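Local coordinates for protein tryptophan halogenase (Shewanella frigidimarina, PDB 2PYX) that is probably an FAD-dependent halogenase of the tryptophan halogenase family, inferred to bind flavin and to act on tryptophan or a related substrate, at residues S233-E238 with N345-I350; G222-D227 with S373-Q378; A86-G91 with P509-L514. All blocks are in the same frame, centred on the assembly; numbering follows the deposited sequence.

Contact 1 (S233-E238 with N345-I350); sequences SLLLGE and NNCIAI
Leu236 and Leu235, neighbours in the first turn of helix 234-239, lie over one side of strand 347-349 and meet it through Cys347 and Ala349. Leu236 carries its isobutyl group with CG anti to the backbone N (chi1 -174°), which lays the two methyls along the strand. Leu236 CD2 rests 3.6 Å from Ala349 CB. The other methyl, Leu236 CD1, comes 3.8 Å from the carbonyl oxygen Cys347 O. Cys347 extends its SG anti to its own backbone N, and the sulfur meets Leu235 at the root of the side chain, with Cys347 SG 3.7 Å from Leu235 CB; Leu236 CB is a looser neighbour of Cys347 SG at 4.2 Å. Helix and strand segments cross almost perpendicularly, at -94°. The strand belongs to the Rossmann-type sheet, in which it lies next to strand 224-227; its Ile348 points away from the leucines and packs on helix 363-377, so the sheet is covered on both faces. The start of the helix is tied down by polar contacts: Asp227 OD2 accepts from the backbone N of both Leu235 and Leu236, and Gly237 N donates to Ser233 OG at 3.0 Å in a bent bond, that hydroxyl being also hydrogen-bonded to Ala353 O. This first turn is a wider, pi-type one, closed by Glu238 N bonding to Ser233 O at 2.8 Å.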
loop_
_atom_site.group_PDB
_atom_site.type_symbol
_atom_site.label_atom_id
_atom_site.label_comp_id
_atom_site.label_asym_id
_atom_site.label_seq_id
_atom_site.Cartn_x
_atom_site.Cartn_y
_atom_site.Cartn_z
ATOM N N SER A 233 7.858 13.791 11.571
ATOM C CA SER A 233 7.564 14.884 10.635
ATOM C C SER A 233 8.321 16.187 10.975
ATOM O O SER A 233 7.738 17.270 11.143
ATOM C CB SER A 233 6.068 15.102 10.534
ATOM O OG SER A 233 5.699 15.847 9.390
ATOM N N LEU A 234 9.637 16.067 11.018
ATOM C CA LEU A 234 10.467 17.171 11.506
ATOM C C LEU A 234 10.464 18.453 10.664
ATOM O O LEU A 234 10.624 19.562 11.198
ATOM C CB LEU A 234 11.898 16.690 11.705
ATOM C CG LEU A 234 12.112 15.547 12.699
ATOM C CD1 LEU A 234 13.568 15.170 12.768
ATOM C CD2 LEU A 234 11.588 15.904 14.093
ATOM N N LEU A 235 10.272 18.316 9.346
ATOM C CA LEU A 235 10.280 19.457 8.459
ATOM C C LEU A 235 8.859 19.950 8.222
ATOM O O LEU A 235 8.530 21.110 8.422
ATOM C CB LEU A 235 10.952 19.137 7.122
ATOM C CG LEU A 235 12.488 19.259 7.103
ATOM C CD1 LEU A 235 13.160 18.304 8.015
ATOM C CD2 LEU A 235 13.014 19.116 5.671
ATOM N N LEU A 236 7.984 19.067 7.780
ATOM C CA LEU A 236 6.660 19.516 7.396
ATOM C C LEU A 236 5.759 19.806 8.622
ATOM O O LEU A 236 5.189 20.894 8.776
ATOM C CB LEU A 236 6.002 18.483 6.477
ATOM C CG LEU A 236 4.660 18.954 5.911
ATOM C CD1 LEU A 236 4.864 19.658 4.598
ATOM C CD2 LEU A 236 3.646 17.829 5.750
ATOM N N GLY A 237 5.656 18.817 9.497
ATOM C CA GLY A 237 4.816 18.980 10.679
ATOM C C GLY A 237 5.392 19.917 11.705
ATOM O O GLY A 237 4.675 20.782 12.193
ATOM N N GLU A 238 6.662 19.729 12.062
ATOM C CA GLU A 238 7.279 20.533 13.134
ATOM C C GLU A 238 7.788 21.873 12.621
ATOM O O GLU A 238 7.240 22.944 12.980
ATOM C CB GLU A 238 8.372 19.754 13.828
ATOM C CG GLU A 238 7.839 18.587 14.623
ATOM C CD GLU A 238 6.840 19.024 15.722
ATOM O OE1 GLU A 238 7.047 20.103 16.339
ATOM O OE2 GLU A 238 5.840 18.297 15.948
ATOM N N ASN A 345 5.337 25.439 1.334
ATOM C CA ASN A 345 6.489 26.182 0.871
ATOM C C ASN A 345 7.266 25.253 -0.083
ATOM O O ASN A 345 6.702 24.760 -1.080
ATOM C CB ASN A 345 7.293 26.693 2.076
ATOM C CG ASN A 345 6.599 27.812 2.813
ATOM O OD1 ASN A 345 5.642 27.587 3.553
ATOM N ND2 ASN A 345 7.052 29.037 2.579
ATOM N N ASN A 346 8.540 25.022 0.202
ATOM C CA ASN A 346 9.420 24.197 -0.655
ATOM C C ASN A 346 9.763 22.872 -0.022
ATOM O O ASN A 346 10.847 22.320 -0.231
ATOM C CB ASN A 346 10.705 24.949 -1.034
ATOM C CG ASN A 346 11.552 25.296 0.142
ATOM O OD1 ASN A 346 11.088 25.434 1.293
ATOM N ND2 ASN A 346 12.872 25.441 -0.123
ATOM N N CYS A 347 8.804 22.340 0.744
ATOM C CA CYS A 347 8.964 21.099 1.474
ATOM C C CYS A 347 7.799 20.167 1.159
ATOM O O CYS A 347 6.632 20.545 1.307
ATOM C CB CYS A 347 9.029 21.335 2.987
ATOM S SG CYS A 347 9.169 19.807 3.973
ATOM N N ILE A 348 8.132 18.953 0.738
ATOM C CA ILE A 348 7.111 17.925 0.533
ATOM C C ILE A 348 7.424 16.708 1.408
ATOM O O ILE A 348 8.550 16.235 1.487
ATOM C CB ILE A 348 6.943 17.612 -0.976
ATOM C CG1 ILE A 348 5.726 16.712 -1.235
ATOM C CG2 ILE A 348 8.223 17.061 -1.588
ATOM C CD1 ILE A 348 5.468 16.443 -2.716
ATOM N N ALA A 349 6.392 16.206 2.090
ATOM C CA ALA A 349 6.531 15.071 2.980
ATOM C C ALA A 349 6.165 13.784 2.233
ATOM O O ALA A 349 5.128 13.710 1.553
ATOM C CB ALA A 349 5.678 15.216 4.221
ATOM N N ILE A 350 7.006 12.771 2.386
ATOM C CA ILE A 350 6.793 11.484 1.738
ATOM C C ILE A 350 6.997 10.375 2.784
ATOM O O ILE A 350 7.989 10.391 3.545
ATOM C CB ILE A 350 7.710 11.299 0.503
ATOM C CG1 ILE A 350 7.465 12.449 -0.491
ATOM C CG2 ILE A 350 7.539 9.937 -0.140
ATOM C CD1 ILE A 350 8.180 12.371 -1.826
#

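Contact 2 (G222-D227 with S373-Q378); sequences GQLFID and STLAQQ
Leu375 sets its forked end against the ends of Leu224 and Ile226, one methyl to each. Leu375 CD2 meets Ile226 CD1 at 3.7 Å, and Leu375 CD1 meets Leu224 CD2 at 4.0 Å; in both pairs the side chains reach toward each other, tip to tip. Leu375 projects from the last turns of helix 363-377 with CG anti to the backbone N (chi1 174°), which carries the fork out from the helix to bridge the gap to the strand, where the nearest CA atoms, those of Ile226 and Leu375, are still 10.1 Å apart. On strand 224-227, Leu224 and Ile226 are two residues apart and therefore on the same face. Ile226 sets its CG1 branch beside the backbone N and bends again at chi2 (-55°), bringing CD1 round to the leucine.

The strand is an inner one of the Rossmann-type sheet, the probable FAD-binding part of the fold, and runs between strands 9-13 and 347-349: Leu224 touches Ile10, and Ile226 lies against Ile12 and Ile348. Leu375 also reaches Ile348, and Leu26 of helix 16-31, the helix that follows the predicted FAD-binding glycine turn, so helices 16-31 and 363-377 meet over the same face of the sheet. Just beyond Leu375 the helix ends, and Gln378 leaves helical geometry, its OE1 bonded to Arg392.

All three touching residues are buried, and no hydrogen bond or charge crosses between the segments. The contact is therefore apolar and non-directional: it sets no bond direction between strand and helix and relies on dispersion and the exclusion of water.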
loop_
_atom_site.group_PDB
_atom_site.type_symbol
_atom_site.label_atom_id
_atom_site.label_comp_id
_atom_site.label_asym_id
_atom_site.label_seq_id
_atom_site.Cartn_x
_atom_site.Cartn_y
_atom_site.Cartn_z
ATOM N N GLY A 222 19.835 23.760 -0.422
ATOM C CA GLY A 222 18.986 23.208 -1.458
ATOM C C GLY A 222 17.795 24.092 -1.732
ATOM O O GLY A 222 17.568 25.106 -1.039
ATOM N N GLN A 223 17.018 23.674 -2.734
ATOM C CA GLN A 223 15.882 24.427 -3.230
ATOM C C GLN A 223 14.543 23.748 -2.930
ATOM O O GLN A 223 13.499 24.414 -2.913
ATOM C CB GLN A 223 15.999 24.617 -4.729
ATOM C CG GLN A 223 17.162 25.522 -5.163
ATOM C CD GLN A 223 17.334 25.451 -6.621
ATOM O OE1 GLN A 223 17.882 24.485 -7.157
ATOM N NE2 GLN A 223 16.844 26.467 -7.308
ATOM N N LEU A 224 14.584 22.432 -2.740
ATOM C CA LEU A 224 13.398 21.653 -2.484
ATOM C C LEU A 224 13.826 20.606 -1.480
ATOM O O LEU A 224 14.854 19.941 -1.671
ATOM C CB LEU A 224 12.918 20.986 -3.763
ATOM C CG LEU A 224 11.587 20.272 -3.633
ATOM C CD1 LEU A 224 10.419 21.191 -3.370
ATOM C CD2 LEU A 224 11.357 19.482 -4.907
ATOM N N PHE A 225 13.071 20.488 -0.392
ATOM C CA PHE A 225 13.386 19.595 0.702
ATOM C C PHE A 225 12.304 18.529 0.839
ATOM O O PHE A 225 11.115 18.877 0.877
ATOM C CB PHE A 225 13.518 20.403 1.985
ATOM C CG PHE A 225 14.709 21.283 1.972
ATOM C CD1 PHE A 225 14.679 22.512 1.340
ATOM C CD2 PHE A 225 15.919 20.826 2.524
ATOM C CE1 PHE A 225 15.848 23.314 1.275
ATOM C CE2 PHE A 225 17.065 21.650 2.446
ATOM C CZ PHE A 225 17.022 22.848 1.843
ATOM N N ILE A 226 12.704 17.260 0.925
ATOM C CA ILE A 226 11.742 16.188 1.013
ATOM C C ILE A 226 11.808 15.673 2.423
ATOM O O ILE A 226 12.878 15.220 2.873
ATOM C CB ILE A 226 12.050 15.046 0.040
ATOM C CG1 ILE A 226 12.387 15.529 -1.358
ATOM C CG2 ILE A 226 10.900 14.045 0.054
ATOM C CD1 ILE A 226 11.394 16.396 -1.982
ATOM N N ASP A 227 10.689 15.719 3.141
ATOM C CA ASP A 227 10.655 15.234 4.500
ATOM C C ASP A 227 10.333 13.736 4.497
ATOM O O ASP A 227 9.182 13.349 4.290
ATOM C CB ASP A 227 9.617 15.999 5.320
ATOM C CG ASP A 227 9.668 15.665 6.796
ATOM O OD1 ASP A 227 10.297 14.671 7.157
ATOM O OD2 ASP A 227 9.028 16.378 7.593
ATOM N N SER A 373 6.521 9.743 -7.421
ATOM C CA SER A 373 6.319 9.738 -8.870
ATOM C C SER A 373 5.657 11.053 -9.334
ATOM O O SER A 373 5.999 11.582 -10.387
ATOM C CB SER A 373 5.506 8.519 -9.346
ATOM O OG SER A 373 4.190 8.500 -8.819
ATOM N N THR A 374 4.715 11.563 -8.549
ATOM C CA THR A 374 4.056 12.815 -8.873
ATOM C C THR A 374 5.046 13.945 -8.864
ATOM O O THR A 374 5.053 14.767 -9.777
ATOM C CB THR A 374 2.904 13.068 -7.882
ATOM O OG1 THR A 374 1.950 12.015 -8.074
ATOM C CG2 THR A 374 2.245 14.370 -8.145
ATOM N N LEU A 375 5.893 14.008 -7.850
ATOM C CA LEU A 375 6.905 15.068 -7.814
ATOM C C LEU A 375 7.838 14.948 -9.010
ATOM O O LEU A 375 8.169 15.950 -9.647
ATOM C CB LEU A 375 7.701 14.964 -6.516
ATOM C CG LEU A 375 8.879 15.919 -6.423
ATOM C CD1 LEU A 375 8.392 17.387 -6.472
ATOM C CD2 LEU A 375 9.669 15.643 -5.171
ATOM N N ALA A 376 8.267 13.739 -9.341
ATOM C CA ALA A 376 9.145 13.553 -10.475
ATOM C C ALA A 376 8.480 13.993 -11.784
ATOM O O ALA A 376 9.139 14.577 -12.669
ATOM C CB ALA A 376 9.579 12.095 -10.564
ATOM N N GLN A 377 7.175 13.743 -11.922
ATOM C CA GLN A 377 6.441 14.144 -13.124
ATOM C C GLN A 377 6.077 15.623 -13.177
ATOM O O GLN A 377 5.812 16.161 -14.250
ATOM C CB GLN A 377 5.187 13.314 -13.264
ATOM C CG GLN A 377 5.475 11.844 -13.410
ATOM C CD GLN A 377 4.266 11.016 -13.616
ATOM O OE1 GLN A 377 3.788 10.871 -14.741
ATOM N NE2 GLN A 377 3.796 10.400 -12.557
ATOM N N GLN A 378 6.078 16.269 -12.023
ATOM C CA GLN A 378 5.697 17.669 -11.918
ATOM C C GLN A 378 6.789 18.498 -11.238
ATOM O O GLN A 378 6.504 19.375 -10.446
ATOM C CB GLN A 378 4.403 17.794 -11.128
ATOM C CG GLN A 378 3.259 17.109 -11.821
ATOM C CD GLN A 378 1.899 17.596 -11.374
ATOM O OE1 GLN A 378 1.640 18.784 -11.369
ATOM N NE2 GLN A 378 1.051 16.685 -10.971
#

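Contact 3 (A86-G91 with P509-L514); sequences ASFKQG and PTNREL
Phe88 and Leu514 cross at about a right angle, with Leu514 CD2 placed obliquely to the ring, 3.6 Å from Phe88 CE2. Two torsions bring them together: Phe88 holds CG anti to its carbonyl carbon (chi1 -54°), whereas Leu514 puts CG anti to the backbone N. Asn511 approaches the same ring at its edge, near the ring plane, its OD1 4.3 Å from Phe88 CD2.

That amide oxygen also takes part in the polar link between the segments. A water lies 2.8 Å from Asn511 OD1 and 3.0 Å from Phe88 O, and accepts from Gln90 NE2 at 2.9 Å, joining side chain and backbone of the strand to the helix. The rest of the Asn511 amide is held from outside: ND2 donates to Ile270 O and to Ser272 OG, which fixes its rotation and leaves OD1 facing the water. Gln90 is steadied in turn by Gln144, which bonds to its OE1.

Further out, Tyr168 meets the Phe88 ring edge-to-face, and Leu515 and Ile81 add apolar contacts. The helix begins with a capping box: Thr510 OG1 accepts from Glu513 N at 3.2 Å, and Thr510 N donates to Glu513 OE2 at 2.8 Å, through the anti lone pair of that oxygen. Lys89, predicted to be the active-site lysine, leaves the strand on the side away from the helix, its NZ bonded to Thr62 O. The arrangement is that of a capped C-terminal helix, 511-520, laid against strand 87-95 of the large mixed sheet, the strand whose other side carries the predicted catalytic lysine.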
loop_
_atom_site.group_PDB
_atom_site.type_symbol
_atom_site.label_atom_id
_atom_site.label_comp_id
_atom_site.label_asym_id
_atom_site.label_seq_id
_atom_site.Cartn_x
_atom_site.Cartn_y
_atom_site.Cartn_z
ATOM N N ALA A 86 11.588 -11.384 -0.944
ATOM C CA ALA A 86 10.256 -11.073 -1.460
ATOM C C ALA A 86 9.483 -12.305 -1.934
ATOM O O ALA A 86 10.063 -13.323 -2.328
ATOM C CB ALA A 86 10.365 -10.096 -2.596
ATOM N N SER A 87 8.160 -12.202 -1.843
ATOM C CA SER A 87 7.246 -13.142 -2.479
ATOM C C SER A 87 6.177 -12.329 -3.222
ATOM O O SER A 87 6.085 -11.093 -3.081
ATOM C CB SER A 87 6.607 -14.087 -1.455
ATOM O OG SER A 87 5.880 -15.127 -2.092
ATOM N N PHE A 88 5.358 -13.009 -4.033
ATOM C CA PHE A 88 4.327 -12.357 -4.834
ATOM C C PHE A 88 3.067 -12.204 -4.041
ATOM O O PHE A 88 2.608 -13.156 -3.430
ATOM C CB PHE A 88 4.039 -13.178 -6.098
ATOM C CG PHE A 88 5.270 -13.463 -6.893
ATOM C CD1 PHE A 88 5.868 -12.470 -7.649
ATOM C CD2 PHE A 88 5.859 -14.703 -6.838
ATOM C CE1 PHE A 88 7.032 -12.750 -8.352
ATOM C CE2 PHE A 88 7.026 -14.970 -7.526
ATOM C CZ PHE A 88 7.603 -13.998 -8.275
ATOM N N LYS A 89 2.474 -11.012 -4.117
ATOM C CA LYS A 89 1.203 -10.714 -3.447
ATOM C C LYS A 89 0.147 -10.428 -4.515
ATOM O O LYS A 89 0.339 -9.548 -5.341
ATOM C CB LYS A 89 1.375 -9.485 -2.557
ATOM C CG LYS A 89 0.093 -8.959 -1.949
ATOM C CD LYS A 89 0.316 -7.660 -1.201
ATOM C CE LYS A 89 -0.996 -7.056 -0.786
ATOM N NZ LYS A 89 -0.758 -5.666 -0.297
ATOM N N GLN A 90 -0.971 -11.137 -4.482
ATOM C CA GLN A 90 -2.054 -11.001 -5.457
ATOM C C GLN A 90 -3.323 -10.341 -4.942
ATOM O O GLN A 90 -4.336 -10.283 -5.647
ATOM C CB GLN A 90 -2.370 -12.375 -6.069
ATOM C CG GLN A 90 -1.236 -12.851 -6.941
ATOM C CD GLN A 90 -1.574 -14.147 -7.619
ATOM O OE1 GLN A 90 -2.403 -14.190 -8.536
ATOM N NE2 GLN A 90 -0.958 -15.223 -7.145
ATOM N N GLY A 91 -3.245 -9.831 -3.707
ATOM C CA GLY A 91 -4.348 -9.108 -3.067
ATOM C C GLY A 91 -4.375 -9.377 -1.580
ATOM O O GLY A 91 -3.354 -9.734 -0.988
ATOM N N PRO A 509 2.517 -22.287 -11.368
ATOM C CA PRO A 509 3.213 -22.920 -10.272
ATOM C C PRO A 509 2.712 -22.426 -8.923
ATOM O O PRO A 509 2.110 -21.331 -8.841
ATOM C CB PRO A 509 4.637 -22.432 -10.457
ATOM C CG PRO A 509 4.489 -21.057 -11.070
ATOM C CD PRO A 509 3.298 -21.175 -11.960
ATOM N N THR A 510 2.998 -23.177 -7.878
ATOM C CA THR A 510 2.851 -22.646 -6.528
ATOM C C THR A 510 3.912 -21.571 -6.287
ATOM O O THR A 510 4.932 -21.480 -6.976
ATOM C CB THR A 510 3.013 -23.705 -5.455
ATOM O OG1 THR A 510 4.356 -24.202 -5.473
ATOM C CG2 THR A 510 2.024 -24.825 -5.632
ATOM N N ASN A 511 3.681 -20.739 -5.275
ATOM C CA ASN A 511 4.628 -19.700 -4.991
ATOM C C ASN A 511 6.003 -20.232 -4.680
ATOM O O ASN A 511 6.961 -19.733 -5.233
ATOM C CB ASN A 511 4.135 -18.839 -3.842
ATOM C CG ASN A 511 2.877 -18.091 -4.207
ATOM O OD1 ASN A 511 2.871 -17.318 -5.168
ATOM N ND2 ASN A 511 1.815 -18.319 -3.455
ATOM N N ARG A 512 6.101 -21.241 -3.814
ATOM C CA ARG A 512 7.413 -21.765 -3.445
ATOM C C ARG A 512 8.100 -22.428 -4.649
ATOM O O ARG A 512 9.286 -22.202 -4.867
ATOM C CB ARG A 512 7.370 -22.725 -2.248
ATOM C CG ARG A 512 8.789 -22.915 -1.690
ATOM C CD ARG A 512 8.833 -23.594 -0.355
ATOM N NE ARG A 512 8.278 -22.843 0.770
ATOM C CZ ARG A 512 8.894 -21.869 1.439
ATOM N NH1 ARG A 512 10.062 -21.379 1.047
ATOM N NH2 ARG A 512 8.287 -21.321 2.482
ATOM N N GLU A 513 7.375 -23.215 -5.430
ATOM C CA GLU A 513 8.028 -23.850 -6.586
ATOM C C GLU A 513 8.578 -22.802 -7.570
ATOM O O GLU A 513 9.680 -22.968 -8.099
ATOM C CB GLU A 513 7.150 -24.948 -7.212
ATOM C CG GLU A 513 6.404 -24.683 -8.468
ATOM C CD GLU A 513 5.433 -25.817 -8.791
ATOM O OE1 GLU A 513 5.886 -26.976 -9.027
ATOM O OE2 GLU A 513 4.212 -25.560 -8.830
ATOM N N LEU A 514 7.856 -21.685 -7.738
ATOM C CA LEU A 514 8.300 -20.602 -8.603
ATOM C C LEU A 514 9.514 -19.883 -8.008
ATOM O O LEU A 514 10.520 -19.685 -8.693
ATOM C CB LEU A 514 7.143 -19.618 -8.886
ATOM C CG LEU A 514 7.523 -18.401 -9.707
ATOM C CD1 LEU A 514 8.186 -18.830 -11.047
ATOM C CD2 LEU A 514 6.331 -17.466 -9.963
HETATM O O HOH W 1 1.185 -15.121 -5.251
#

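Contacts 1 and 2 belong together: their centres are 11 Å apart, and strands 224-227 and 347-349 are parallel neighbours in one Rossmann-type sheet. Helix 234-239 of contact 1 follows strand 224-227 of contact 2 directly in the chain. Contact 3 lies on the other side of the chain's centre, about 34 Å from contact 2 and 37 Å from contact 1, centre to centre. Along the sequence the segments run 86-91, 222-227, 233-238, 345-350, 373-378, 509-514, so contact 2 encloses contact 1 and contact 3 encloses both. Contacts 1 and 2 lie in the probable FAD-binding part of the fold; contact 3 joins the C-terminal helix to the sheet that carries the predicted active-site lysine.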